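Local coordinates for mandelate racemase / muconate lactonizing enzyme, C-terminal domain protein (Pseudovibrio sp. JE062, PDB 4JHM) that belongs to the mandelate racemase / muconate lactonizing enzyme group of the enolase superfamily, pairing an N-terminal domain with a C-terminal barrel domain, at residues L127-P141 with V313-Y327. Sequence-based numbering, arbitrary orientation.
Sequences LGGARTKIKSYASTP and VALAHDNCNFFEQFY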
loop_
_atom_site.group_PDB
_atom_site.type_symbol
_atom_site.label_atom_id
_atom_site.label_comp_id
_atom_site.label_asym_id
_atom_site.label_seq_id
_atom_site.Cartn_x
_atom_site.Cartn_y
_atom_site.Cartn_z
ATOM N N LEU A 127 -35.124 -4.384 -18.288
ATOM C CA LEU A 127 -33.847 -4.403 -17.577
ATOM C C LEU A 127 -34.013 -4.975 -16.172
ATOM O O LEU A 127 -33.306 -5.904 -15.783
ATOM C CB LEU A 127 -33.270 -2.990 -17.493
ATOM C CG LEU A 127 -33.183 -2.239 -18.823
ATOM C CD1 LEU A 127 -33.138 -0.740 -18.583
ATOM C CD2 LEU A 127 -31.984 -2.699 -19.639
ATOM N N GLY A 128 -34.949 -4.413 -15.412
ATOM C CA GLY A 128 -35.231 -4.890 -14.067
ATOM C C GLY A 128 -36.670 -4.625 -13.679
ATOM O O GLY A 128 -37.603 -5.157 -14.292
ATOM N N GLY A 129 -36.852 -3.786 -12.667
ATOM C CA GLY A 129 -38.182 -3.467 -12.175
ATOM C C GLY A 129 -38.168 -3.396 -10.666
ATOM O O GLY A 129 -38.450 -4.381 -9.982
ATOM N N ALA A 130 -37.815 -2.224 -10.151
ATOM C CA ALA A 130 -37.744 -2.001 -8.714
ATOM C C ALA A 130 -38.800 -1.005 -8.271
ATOM O O ALA A 130 -39.316 -1.093 -7.162
ATOM C CB ALA A 130 -36.364 -1.495 -8.337
ATOM N N ARG A 131 -39.096 -0.042 -9.139
ATOM C CA ARG A 131 -40.046 1.013 -8.826
ATOM C C ARG A 131 -40.637 1.537 -10.120
ATOM O O ARG A 131 -40.029 1.408 -11.183
ATOM C CB ARG A 131 -39.370 2.171 -8.088
ATOM C CG ARG A 131 -38.119 1.786 -7.317
ATOM C CD ARG A 131 -36.851 2.263 -8.001
ATOM N NE ARG A 131 -36.411 3.515 -7.403
ATOM C CZ ARG A 131 -35.189 4.015 -7.514
ATOM N NH1 ARG A 131 -34.255 3.385 -8.215
ATOM N NH2 ARG A 131 -34.905 5.159 -6.914
ATOM N N THR A 132 -41.820 2.134 -10.022
ATOM C CA THR A 132 -42.465 2.728 -11.178
ATOM C C THR A 132 -42.397 4.255 -11.081
ATOM O O THR A 132 -42.830 4.970 -11.988
ATOM C CB THR A 132 -43.921 2.228 -11.307
ATOM O OG1 THR A 132 -44.344 2.324 -12.673
ATOM C CG2 THR A 132 -44.869 3.020 -10.403
ATOM N N LYS A 133 -41.829 4.744 -9.979
ATOM C CA LYS A 133 -41.651 6.182 -9.760
ATOM C C LYS A 133 -40.437 6.441 -8.872
ATOM O O LYS A 133 -39.913 5.515 -8.255
ATOM C CB LYS A 133 -42.901 6.781 -9.111
ATOM C CG LYS A 133 -43.163 6.303 -7.691
ATOM C CD LYS A 133 -44.346 7.033 -7.075
ATOM C CE LYS A 133 -44.628 6.546 -5.662
ATOM N NZ LYS A 133 -45.888 7.125 -5.117
ATOM N N ILE A 134 -40.002 7.697 -8.793
ATOM C CA ILE A 134 -38.825 8.045 -7.991
ATOM C C ILE A 134 -38.745 9.539 -7.650
ATOM O O ILE A 134 -39.197 10.386 -8.419
ATOM C CB ILE A 134 -37.537 7.635 -8.722
ATOM C CG1 ILE A 134 -36.304 8.139 -7.971
ATOM C CG2 ILE A 134 -37.533 8.193 -10.136
ATOM C CD1 ILE A 134 -34.999 7.849 -8.679
ATOM N N LYS A 135 -38.169 9.853 -6.490
ATOM C CA LYS A 135 -37.964 11.242 -6.066
ATOM C C LYS A 135 -37.124 12.000 -7.083
ATOM O O LYS A 135 -36.055 11.534 -7.471
ATOM C CB LYS A 135 -37.237 11.295 -4.718
ATOM C CG LYS A 135 -38.095 10.954 -3.516
ATOM C CD LYS A 135 -38.644 12.206 -2.860
ATOM C CE LYS A 135 -39.877 11.894 -2.027
ATOM N NZ LYS A 135 -39.614 10.834 -1.018
ATOM N N SER A 136 -37.600 13.170 -7.495
ATOM C CA SER A 136 -36.829 14.043 -8.370
ATOM C C SER A 136 -36.277 15.235 -7.598
ATOM O O SER A 136 -36.727 15.535 -6.496
ATOM C CB SER A 136 -37.705 14.549 -9.516
ATOM O OG SER A 136 -38.804 15.304 -9.027
ATOM N N TYR A 137 -35.292 15.909 -8.181
ATOM C CA TYR A 137 -34.878 17.217 -7.690
ATOM C C TYR A 137 -34.933 18.237 -8.825
ATOM O O TYR A 137 -34.677 17.910 -9.983
ATOM C CB TYR A 137 -33.476 17.172 -7.068
ATOM C CG TYR A 137 -32.363 16.794 -8.022
ATOM C CD1 TYR A 137 -31.752 17.748 -8.828
ATOM C CD2 TYR A 137 -31.907 15.484 -8.100
ATOM C CE1 TYR A 137 -30.732 17.402 -9.696
ATOM C CE2 TYR A 137 -30.884 15.129 -8.961
ATOM C CZ TYR A 137 -30.302 16.089 -9.759
ATOM O OH TYR A 137 -29.295 15.735 -10.622
ATOM N N ALA A 138 -35.292 19.468 -8.487
ATOM C CA ALA A 138 -35.285 20.549 -9.458
ATOM C C ALA A 138 -33.845 21.000 -9.683
ATOM O O ALA A 138 -33.168 21.436 -8.749
ATOM C CB ALA A 138 -36.139 21.706 -8.966
ATOM N N SER A 139 -33.370 20.871 -10.916
ATOM C CA SER A 139 -32.018 21.289 -11.260
ATOM C C SER A 139 -32.106 22.703 -11.813
ATOM O O SER A 139 -32.620 22.914 -12.908
ATOM C CB SER A 139 -31.419 20.336 -12.287
ATOM O OG SER A 139 -30.013 20.271 -12.158
ATOM N N THR A 140 -31.610 23.670 -11.047
ATOM C CA THR A 140 -31.955 25.073 -11.271
ATOM C C THR A 140 -31.018 25.783 -12.238
ATOM O O THR A 140 -29.886 25.353 -12.443
ATOM C CB THR A 140 -31.934 25.864 -9.949
ATOM O OG1 THR A 140 -30.601 26.319 -9.679
ATOM C CG2 THR A 140 -32.417 24.996 -8.796
ATOM N N PRO A 141 -31.494 26.887 -12.831
ATOM C CA PRO A 141 -30.630 27.758 -13.611
ATOM C C PRO A 141 -29.823 28.671 -12.697
ATOM O O PRO A 141 -30.048 28.697 -11.484
ATOM C CB PRO A 141 -31.621 28.579 -14.435
ATOM C CG PRO A 141 -32.834 28.664 -13.573
ATOM C CD PRO A 141 -32.886 27.370 -12.804
ATOM N N VAL A 313 -33.717 3.363 -16.763
ATOM C CA VAL A 313 -32.665 2.584 -16.150
ATOM C C VAL A 313 -32.744 2.716 -14.630
ATOM O O VAL A 313 -32.591 1.733 -13.912
ATOM C CB VAL A 313 -31.284 3.028 -16.670
ATOM C CG1 VAL A 313 -30.184 2.167 -16.073
ATOM C CG2 VAL A 313 -31.254 2.954 -18.189
ATOM N N ALA A 314 -33.009 3.926 -14.142
ATOM C CA ALA A 314 -33.081 4.172 -12.699
ATOM C C ALA A 314 -34.271 3.451 -12.059
ATOM O O ALA A 314 -34.233 3.109 -10.880
ATOM C CB ALA A 314 -33.142 5.667 -12.410
ATOM N N LEU A 315 -35.325 3.223 -12.833
ATOM C CA LEU A 315 -36.496 2.506 -12.325
ATOM C C LEU A 315 -36.258 0.994 -12.279
ATOM O O LEU A 315 -36.943 0.273 -11.554
ATOM C CB LEU A 315 -37.733 2.828 -13.169
ATOM C CG LEU A 315 -38.572 4.026 -12.706
ATOM C CD1 LEU A 315 -37.726 5.144 -12.116
ATOM C CD2 LEU A 315 -39.402 4.554 -13.859
ATOM N N ALA A 316 -35.275 0.526 -13.040
ATOM C CA ALA A 316 -34.962 -0.896 -13.102
ATOM C C ALA A 316 -34.074 -1.347 -11.940
ATOM O O ALA A 316 -33.990 -2.535 -11.647
ATOM C CB ALA A 316 -34.297 -1.222 -14.430
ATOM N N HIS A 317 -33.414 -0.399 -11.284
ATOM C CA HIS A 317 -32.537 -0.707 -10.158
ATOM C C HIS A 317 -32.954 0.098 -8.928
ATOM O O HIS A 317 -33.775 1.008 -9.024
ATOM C CB HIS A 317 -31.082 -0.396 -10.520
ATOM C CG HIS A 317 -30.608 -1.079 -11.766
ATOM N ND1 HIS A 317 -30.014 -2.323 -11.754
ATOM C CD2 HIS A 317 -30.635 -0.689 -13.064
ATOM C CE1 HIS A 317 -29.700 -2.670 -12.991
ATOM N NE2 HIS A 317 -30.066 -1.696 -13.803
ATOM N N ASP A 318 -32.389 -0.239 -7.773
ATOM C CA ASP A 318 -32.697 0.468 -6.530
ATOM C C ASP A 318 -31.635 1.499 -6.176
ATOM O O ASP A 318 -31.936 2.504 -5.531
ATOM C CB ASP A 318 -32.824 -0.518 -5.374
ATOM C CG ASP A 318 -34.073 -1.361 -5.464
ATOM O OD1 ASP A 318 -35.167 -0.775 -5.602
ATOM O OD2 ASP A 318 -33.964 -2.603 -5.386
ATOM N N ASN A 319 -30.394 1.250 -6.591
ATOM C CA ASN A 319 -29.274 2.103 -6.206
ATOM C C ASN A 319 -29.221 3.414 -6.991
ATOM O O ASN A 319 -28.436 3.568 -7.923
ATOM C CB ASN A 319 -27.947 1.340 -6.313
ATOM C CG ASN A 319 -27.720 0.721 -7.684
ATOM O OD1 ASN A 319 -28.658 0.434 -8.424
ATOM N ND2 ASN A 319 -26.456 0.501 -8.021
ATOM N N CYS A 320 -30.078 4.347 -6.591
ATOM C CA CYS A 320 -30.148 5.700 -7.147
ATOM C C CYS A 320 -31.310 6.356 -6.418
ATOM O O CYS A 320 -32.367 5.751 -6.303
ATOM C CB CYS A 320 -30.397 5.693 -8.661
ATOM S SG CYS A 320 -30.849 7.306 -9.382
ATOM N N ASN A 321 -31.114 7.573 -5.919
ATOM C CA ASN A 321 -32.129 8.241 -5.101
ATOM C C ASN A 321 -32.986 9.238 -5.861
ATOM O O ASN A 321 -34.131 9.466 -5.486
ATOM C CB ASN A 321 -31.484 8.985 -3.931
ATOM C CG ASN A 321 -30.788 8.061 -2.955
ATOM O OD1 ASN A 321 -31.266 6.968 -2.660
ATOM N ND2 ASN A 321 -29.656 8.507 -2.435
ATOM N N PHE A 322 -32.445 9.849 -6.910
ATOM C CA PHE A 322 -33.173 10.921 -7.591
ATOM C C PHE A 322 -33.165 10.859 -9.118
ATOM O O PHE A 322 -32.337 10.196 -9.738
ATOM C CB PHE A 322 -32.626 12.287 -7.170
ATOM C CG PHE A 322 -32.705 12.548 -5.696
ATOM C CD1 PHE A 322 -33.887 12.987 -5.119
ATOM C CD2 PHE A 322 -31.590 12.374 -4.888
ATOM C CE1 PHE A 322 -33.961 13.235 -3.761
ATOM C CE2 PHE A 322 -31.657 12.621 -3.529
ATOM C CZ PHE A 322 -32.846 13.051 -2.965
ATOM N N PHE A 323 -34.116 11.578 -9.701
ATOM C CA PHE A 323 -34.183 11.822 -11.133
ATOM C C PHE A 323 -34.011 13.317 -11.316
ATOM O O PHE A 323 -34.781 14.103 -10.761
ATOM C CB PHE A 323 -35.539 11.381 -11.690
ATOM C CG PHE A 323 -35.883 11.989 -13.017
ATOM C CD1 PHE A 323 -36.554 13.197 -13.087
ATOM C CD2 PHE A 323 -35.555 11.346 -14.197
ATOM C CE1 PHE A 323 -36.883 13.759 -14.310
ATOM C CE2 PHE A 323 -35.880 11.902 -15.425
ATOM C CZ PHE A 323 -36.544 13.110 -15.482
ATOM N N GLU A 324 -32.989 13.708 -12.069
ATOM C CA GLU A 324 -32.715 15.117 -12.301
ATOM C C GLU A 324 -33.815 15.720 -13.173
ATOM O O GLU A 324 -34.017 15.308 -14.314
ATOM C CB GLU A 324 -31.349 15.290 -12.961
ATOM C CG GLU A 324 -30.967 16.734 -13.236
ATOM C CD GLU A 324 -29.506 16.897 -13.598
ATOM O OE1 GLU A 324 -28.972 18.003 -13.381
ATOM O OE2 GLU A 324 -28.890 15.928 -14.098
ATOM N N GLN A 325 -34.531 16.690 -12.620
ATOM C CA GLN A 325 -35.597 17.364 -13.348
ATOM C C GLN A 325 -35.312 18.853 -13.422
ATOM O O GLN A 325 -35.455 19.572 -12.430
ATOM C CB GLN A 325 -36.941 17.142 -12.653
ATOM C CG GLN A 325 -38.102 17.876 -13.307
ATOM C CD GLN A 325 -38.585 17.186 -14.564
ATOM O OE1 GLN A 325 -38.273 17.603 -15.681
ATOM N NE2 GLN A 325 -39.340 16.114 -14.389
ATOM N N PHE A 326 -34.902 19.314 -14.597
ATOM C CA PHE A 326 -34.704 20.737 -14.799
ATOM C C PHE A 326 -36.057 21.441 -14.781
ATOM O O PHE A 326 -37.012 20.995 -15.418
ATOM C CB PHE A 326 -33.978 21.023 -16.110
ATOM C CG PHE A 326 -33.701 22.478 -16.324
ATOM C CD1 PHE A 326 -32.529 23.050 -15.851
ATOM C CD2 PHE A 326 -34.624 23.284 -16.968
ATOM C CE1 PHE A 326 -32.275 24.398 -16.034
ATOM C CE2 PHE A 326 -34.378 24.631 -17.155
ATOM C CZ PHE A 326 -33.201 25.190 -16.686
ATOM N N TYR A 327 -36.123 22.545 -14.047
ATOM C CA TYR A 327 -37.364 23.283 -13.849
ATOM C C TYR A 327 -37.054 24.749 -14.136
ATOM O O TYR A 327 -36.097 25.289 -13.575
ATOM C CB TYR A 327 -37.847 23.075 -12.405
ATOM C CG TYR A 327 -39.245 23.570 -12.107
ATOM C CD1 TYR A 327 -40.337 23.117 -12.837
ATOM C CD2 TYR A 327 -39.476 24.473 -11.073
ATOM C CE1 TYR A 327 -41.614 23.565 -12.562
ATOM C CE2 TYR A 327 -40.751 24.928 -10.789
ATOM C CZ TYR A 327 -41.817 24.472 -11.535
ATOM O OH TYR A 327 -43.089 24.919 -11.256
#
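Parallel strands 133-139 and 323-326 pair in the barrel sheet of the enolase-like C-terminal domain, closing the barrel between its first and last parallel strands. The other edge of 133-139 joins parallel strand 163-167 and antiparallel strand 347-349. Four backbone bonds form the ladder: F323 N to K135 O, Y137 N to F323 O, Q325 N to Y137 O and S139 N to Q325 O, the last at 2.9 Å. Y137 and E324 lie on one face with S139. CA of E324 sits over one face of the Y137 ring, 3.9 Å from its centroid, while F322 CB meets the ring edge in plane. K165 NZ of strand 163-167 hydrogen-bonds Y137 OH and forms a salt bridge with E324 OE1.

Beyond the strands, the loop after helix 123-127 wraps the end of helix 304-316. L315 O accepts from both A130 N and R131 N. R131 bends at chi2 and chi3, and its guanidinium reaches two carbonyls: NH1 to H317 O at 2.6 Å and NH2 to C320 O at 2.7 Å. I134 CG2 packs on L315 CD1 at 3.6 Å. On the sheet, S139 OG donates to the anti lone pair of E324 OE1 at 2.8 Å.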